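PDB 3DMO: cytidine deaminase from Burkholderia pseudomallei, which probably salvages cytidine and 2'-deoxycytidine by deaminating them hydrolytically to uridine and 2'-deoxyuridine, using a zinc ion. Local coordinates for residues H12-A17 / A37-D42; I83-E88 / V113-M118. One frame throughout, in Å; residues are numbered along the deposited sequence.

Interaction 1 of 2, residues H12-A17 / A37-D42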
loop_
_atom_site.group_PDB
_atom_site.type_symbol
_atom_site.label_atom_id
_atom_site.label_comp_id
_atom_site.label_asym_id
_atom_site.label_seq_id
_atom_site.Cartn_x
_atom_site.Cartn_y
_atom_site.Cartn_z
ATOM N N HIS A 12 -20.691 22.581 -7.339
ATOM C CA HIS A 12 -20.887 23.149 -6.007
ATOM C C HIS A 12 -21.489 22.148 -5.024
ATOM O O HIS A 12 -21.027 22.039 -3.887
ATOM C CB HIS A 12 -21.750 24.413 -6.057
ATOM C CG HIS A 12 -21.988 25.023 -4.710
ATOM N ND1 HIS A 12 -23.150 24.822 -3.996
ATOM C CD2 HIS A 12 -21.199 25.805 -3.933
ATOM C CE1 HIS A 12 -23.075 25.466 -2.845
ATOM N NE2 HIS A 12 -21.901 26.070 -2.781
ATOM N N ALA A 13 -22.521 21.432 -5.469
ATOM C CA ALA A 13 -23.179 20.419 -4.654
ATOM C C ALA A 13 -22.238 19.257 -4.323
ATOM O O ALA A 13 -22.251 18.759 -3.195
ATOM C CB ALA A 13 -24.421 19.905 -5.353
ATOM N N LEU A 14 -21.439 18.833 -5.304
ATOM C CA LEU A 14 -20.485 17.729 -5.109
ATOM C C LEU A 14 -19.377 18.134 -4.123
ATOM O O LEU A 14 -18.945 17.328 -3.295
ATOM C CB LEU A 14 -19.860 17.297 -6.440
ATOM C CG LEU A 14 -19.856 15.833 -6.909
ATOM C CD1 LEU A 14 -18.563 15.496 -7.643
ATOM C CD2 LEU A 14 -20.149 14.785 -5.830
ATOM N N ILE A 15 -18.930 19.383 -4.213
ATOM C CA ILE A 15 -17.923 19.910 -3.284
ATOM C C ILE A 15 -18.477 19.953 -1.859
ATOM O O ILE A 15 -17.789 19.575 -0.905
ATOM C CB ILE A 15 -17.413 21.301 -3.726
ATOM C CG1 ILE A 15 -16.446 21.157 -4.910
ATOM C CG2 ILE A 15 -16.738 22.037 -2.558
ATOM C CD1 ILE A 15 -16.241 22.448 -5.730
ATOM N N GLU A 16 -19.723 20.397 -1.713
ATOM C CA GLU A 16 -20.364 20.420 -0.398
ATOM C C GLU A 16 -20.461 19.023 0.223
ATOM O O GLU A 16 -20.304 18.860 1.431
ATOM C CB GLU A 16 -21.746 21.099 -0.446
ATOM C CG GLU A 16 -21.695 22.636 -0.562
ATOM C CD GLU A 16 -20.793 23.298 0.497
ATOM O OE1 GLU A 16 -21.014 23.067 1.711
ATOM O OE2 GLU A 16 -19.858 24.045 0.112
ATOM N N ALA A 17 -20.708 18.015 -0.611
ATOM C CA ALA A 17 -20.733 16.624 -0.145
ATOM C C ALA A 17 -19.329 16.133 0.257
ATOM O O ALA A 17 -19.179 15.419 1.247
ATOM C CB ALA A 17 -21.366 15.717 -1.201
ATOM N N ALA A 37 -16.214 13.025 -2.564
ATOM C CA ALA A 37 -17.576 12.625 -2.873
ATOM C C ALA A 37 -17.651 12.205 -4.322
ATOM O O ALA A 37 -17.241 12.942 -5.215
ATOM C CB ALA A 37 -18.550 13.748 -2.588
ATOM N N LEU A 38 -18.189 11.011 -4.527
ATOM C CA LEU A 38 -18.224 10.354 -5.825
ATOM C C LEU A 38 -19.678 10.242 -6.248
ATOM O O LEU A 38 -20.520 9.801 -5.452
ATOM C CB LEU A 38 -17.626 8.954 -5.663
ATOM C CG LEU A 38 -17.526 7.967 -6.813
ATOM C CD1 LEU A 38 -16.572 8.475 -7.892
ATOM C CD2 LEU A 38 -17.051 6.638 -6.245
ATOM N N VAL A 39 -19.988 10.648 -7.479
ATOM C CA VAL A 39 -21.359 10.531 -7.969
ATOM C C VAL A 39 -21.380 9.549 -9.125
ATOM O O VAL A 39 -20.558 9.640 -10.025
ATOM C CB VAL A 39 -22.008 11.908 -8.344
ATOM C CG1 VAL A 39 -21.244 12.624 -9.466
ATOM C CG2 VAL A 39 -23.496 11.719 -8.697
ATOM N N THR A 40 -22.312 8.606 -9.075
ATOM C CA THR A 40 -22.355 7.511 -10.035
ATOM C C THR A 40 -23.204 7.847 -11.260
ATOM O O THR A 40 -23.860 8.888 -11.313
ATOM C CB THR A 40 -22.922 6.235 -9.385
ATOM O OG1 THR A 40 -24.301 6.444 -9.061
ATOM C CG2 THR A 40 -22.166 5.890 -8.106
ATOM N N ASN A 41 -23.196 6.935 -12.225
ATOM C CA ASN A 41 -24.033 7.031 -13.418
ATOM C C ASN A 41 -25.536 7.236 -13.147
ATOM O O ASN A 41 -26.208 7.926 -13.918
ATOM C CB ASN A 41 -23.763 5.850 -14.375
ATOM C CG ASN A 41 -23.935 4.473 -13.720
ATOM O OD1 ASN A 41 -24.266 4.349 -12.545
ATOM N ND2 ASN A 41 -23.708 3.421 -14.511
ATOM N N ASP A 42 -26.054 6.663 -12.059
ATOM C CA ASP A 42 -27.463 6.824 -11.707
ATOM C C ASP A 42 -27.697 7.879 -10.618
ATOM O O ASP A 42 -28.777 7.951 -10.022
ATOM C CB ASP A 42 -28.111 5.469 -11.367
ATOM C CG ASP A 42 -27.531 4.813 -10.123
ATOM O OD1 ASP A 42 -28.063 3.746 -9.729
ATOM O OD2 ASP A 42 -26.565 5.336 -9.526
#

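Interaction 2 of 2, residues I83-E88 / V113-M118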
loop_
_atom_site.group_PDB
_atom_site.type_symbol
_atom_site.label_atom_id
_atom_site.label_comp_id
_atom_site.label_asym_id
_atom_site.label_seq_id
_atom_site.Cartn_x
_atom_site.Cartn_y
_atom_site.Cartn_z
ATOM N N ILE A 83 -15.888 12.854 -9.346
ATOM C CA ILE A 83 -15.431 12.816 -7.961
ATOM C C ILE A 83 -14.925 14.203 -7.551
ATOM O O ILE A 83 -14.223 14.855 -8.321
ATOM C CB ILE A 83 -14.348 11.707 -7.743
ATOM C CG1 ILE A 83 -14.065 11.489 -6.248
ATOM C CG2 ILE A 83 -13.089 11.980 -8.562
ATOM C CD1 ILE A 83 -13.189 10.260 -5.969
ATOM N N ALA A 84 -15.350 14.678 -6.377
ATOM C CA ALA A 84 -14.803 15.910 -5.779
ATOM C C ALA A 84 -13.890 15.536 -4.623
ATOM O O ALA A 84 -14.196 14.610 -3.876
ATOM C CB ALA A 84 -15.933 16.824 -5.277
ATOM N N VAL A 85 -12.764 16.239 -4.484
ATOM C CA VAL A 85 -11.805 15.987 -3.397
ATOM C C VAL A 85 -11.479 17.332 -2.730
ATOM O O VAL A 85 -11.264 18.336 -3.425
ATOM C CB VAL A 85 -10.492 15.322 -3.920
ATOM C CG1 VAL A 85 -9.655 14.743 -2.755
ATOM C CG2 VAL A 85 -10.805 14.237 -4.947
ATOM N N VAL A 86 -11.437 17.352 -1.394
ATOM C CA VAL A 86 -11.196 18.598 -0.647
ATOM C C VAL A 86 -10.260 18.369 0.550
ATOM O O VAL A 86 -10.375 17.371 1.258
ATOM C CB VAL A 86 -12.538 19.279 -0.203
ATOM C CG1 VAL A 86 -13.366 18.374 0.724
ATOM C CG2 VAL A 86 -12.271 20.621 0.453
ATOM N N GLY A 87 -9.334 19.302 0.758
ATOM C CA GLY A 87 -8.515 19.328 1.967
ATOM C C GLY A 87 -8.129 20.757 2.308
ATOM O O GLY A 87 -8.424 21.681 1.552
ATOM N N GLU A 88 -7.461 20.929 3.448
ATOM C CA GLU A 88 -6.999 22.240 3.902
ATOM C C GLU A 88 -5.639 22.555 3.258
ATOM O O GLU A 88 -4.584 22.489 3.902
ATOM C CB GLU A 88 -6.919 22.273 5.435
ATOM C CG GLU A 88 -6.614 23.647 6.031
ATOM C CD GLU A 88 -7.755 24.630 5.847
ATOM O OE1 GLU A 88 -7.616 25.560 5.012
ATOM O OE2 GLU A 88 -8.795 24.470 6.536
ATOM N N VAL A 113 -12.743 15.046 -12.439
ATOM C CA VAL A 113 -12.175 15.187 -11.107
ATOM C C VAL A 113 -12.228 16.669 -10.713
ATOM O O VAL A 113 -11.627 17.515 -11.376
ATOM C CB VAL A 113 -10.717 14.645 -11.064
ATOM C CG1 VAL A 113 -10.116 14.827 -9.681
ATOM C CG2 VAL A 113 -10.670 13.169 -11.481
ATOM N N VAL A 114 -12.983 16.972 -9.661
ATOM C CA VAL A 114 -13.161 18.336 -9.164
ATOM C C VAL A 114 -12.322 18.504 -7.893
ATOM O O VAL A 114 -12.630 17.904 -6.859
ATOM C CB VAL A 114 -14.663 18.639 -8.833
ATOM C CG1 VAL A 114 -14.836 20.076 -8.345
ATOM C CG2 VAL A 114 -15.572 18.348 -10.039
ATOM N N LEU A 115 -11.259 19.302 -7.981
ATOM C CA LEU A 115 -10.334 19.482 -6.857
ATOM C C LEU A 115 -10.560 20.832 -6.208
ATOM O O LEU A 115 -10.691 21.839 -6.899
ATOM C CB LEU A 115 -8.885 19.372 -7.335
ATOM C CG LEU A 115 -8.551 18.070 -8.048
ATOM C CD1 LEU A 115 -7.158 18.171 -8.654
ATOM C CD2 LEU A 115 -8.702 16.876 -7.086
ATOM N N THR A 116 -10.596 20.851 -4.883
ATOM C CA THR A 116 -10.850 22.096 -4.165
ATOM C C THR A 116 -10.162 22.135 -2.794
ATOM O O THR A 116 -9.501 21.180 -2.390
ATOM C CB THR A 116 -12.381 22.390 -4.074
ATOM O OG1 THR A 116 -12.591 23.745 -3.655
ATOM C CG2 THR A 116 -13.102 21.436 -3.130
ATOM N N ASN A 117 -10.297 23.257 -2.096
ATOM C CA ASN A 117 -9.779 23.375 -0.738
ATOM C C ASN A 117 -10.868 23.970 0.132
ATOM O O ASN A 117 -12.040 23.932 -0.247
ATOM C CB ASN A 117 -8.489 24.202 -0.700
ATOM C CG ASN A 117 -8.675 25.605 -1.251
ATOM O OD1 ASN A 117 -9.795 26.031 -1.520
ATOM N ND2 ASN A 117 -7.575 26.325 -1.433
ATOM N N MET A 118 -10.491 24.513 1.285
ATOM C CA MET A 118 -11.463 25.079 2.213
ATOM C C MET A 118 -11.596 26.594 2.043
ATOM O O MET A 118 -12.197 27.261 2.887
ATOM C CB MET A 118 -11.087 24.737 3.657
ATOM C CG MET A 118 -11.056 23.241 3.969
ATOM S SD MET A 118 -12.615 22.398 3.641
ATOM C CE MET A 118 -13.668 22.998 4.962
HETATM O O HOH W 1 -7.859 25.434 2.304
#

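Interaction 1 of 2, residues H12-A17 / A37-D42
Ala17 and Ala37 bring their backbones closest together, with CA atoms 5.8 Å apart, where residues 12-17 of helix 11-22 pass over residues 37-40 of strand 34-40. The axes of the short helix and strand segments approach to 7.9 Å, and their N-to-C directions make an angle of 131°, so the helix runs obliquely back against the strand. This is helix-on-sheet packing in the cytidine deaminase fold: the helix covers one face of the mixed sheet, and the alternation of the strand decides which residues meet it. Ala37 and Val39 turn their side chains toward the helix, whereas Leu38 points away from it, and its side chain touches Leu67 and Ala70 of helix 62-72.

The contact is small, burying 186 Å² in all, and mainly apolar. Most of the helix's share comes from Leu14, whose chi1 of -128° and chi2 of -143° are both far from staggered values; with these torsions CD2 is the branch nearest the strand. Leu14 CD2 packs on the carbonyl oxygen Ala37 O at 3.5 Å and lies 3.8 Å from Ala37 CB and 4.2 Å from Val39 CB, so it touches both residues directed at the helix. The same side chain also rests on Ala82 and Ala84 of strand 80-87, which places it over two adjacent strands. One helical turn later, the methyl groups of Ala17 and Ala37 meet directly, CB to CB at 3.7 Å; two residues this small let the backbones draw close. Within the turn after the strand, not across the contact, Asp42 OD2 is bonded by Tyr75 OH and accepts from Thr40 OG1 at 2.6 Å, nearly along its C-O bond.

Interaction 2 of 2, residues I83-E88 / V113-M118
Ile83 and Val113, Ala84 and Val114, and Val85 and Leu115 pair across two adjacent parallel strands, whose segments diverge by only 16°. Three backbone bonds define the register. Val114 gives its N-H to Ile83 O at 2.8 Å, almost straight at 177°, and Val114 O in turn accepts from Val85 N at 2.9 Å. Val85 O then takes the N-H of Thr116 at 3.0 Å, so Val85 bonds to the residues before and after Leu115, the usual parallel pattern. Val114 O also receives a CA-H contact from Ala84 CA at 3.1 Å.

Farther along, Asn117 CA approaches Gly87 O at 3.2 Å in another CA-H contact, and a water adds a bridge. It donates to Glu88 OE1 at 2.7 Å and accepts from Met118 N at 3.0 Å, linking the residues that follow the two strands. Thr116 OG1 is bonded to Asp121 O, while its methyl, CG2, packs 3.7 Å from Val86 CB. The Asn117 amide is satisfied locally: ND2 by Asp121 OD2 and Thr89 O, OD1 by Gln119 N.

Strands 80-87 and 112-116 belong to a beta-alpha-beta unit connected through helix 97-107, which carries the zinc ligand Cys99. Val86, Val114 and Thr116 face helix 11-22, whereas Val85, on the other face, comes within about 4 Å of the side chain of Glu63, the probable proton donor; strands 34-40 and 122-126 flank the pair.

Both interactions are largely buried and involve one sheet, but in different ways. Interaction 1 packs a helix on a face of the sheet, mainly through aliphatic side chains, one of which also rests on a backbone carbonyl; interaction 2 joins two of its inner strands through backbone hydrogen bonds and buries 513 Å², against 186 Å². Their centres lie 11 Å apart, and strands 34-40 and 80-87 are neighbours: Ala37 O and Ala84 N, 2.8 Å apart, probably form a hydrogen bond that links them. Helix 11-22 touches both: Leu14 reaches Ala84, and Ile15 CG2 meets Thr116 CG2 at 3.7 Å. The touching residues of interaction 1 are mostly buried, while interaction 2 reaches solvent at Glu88.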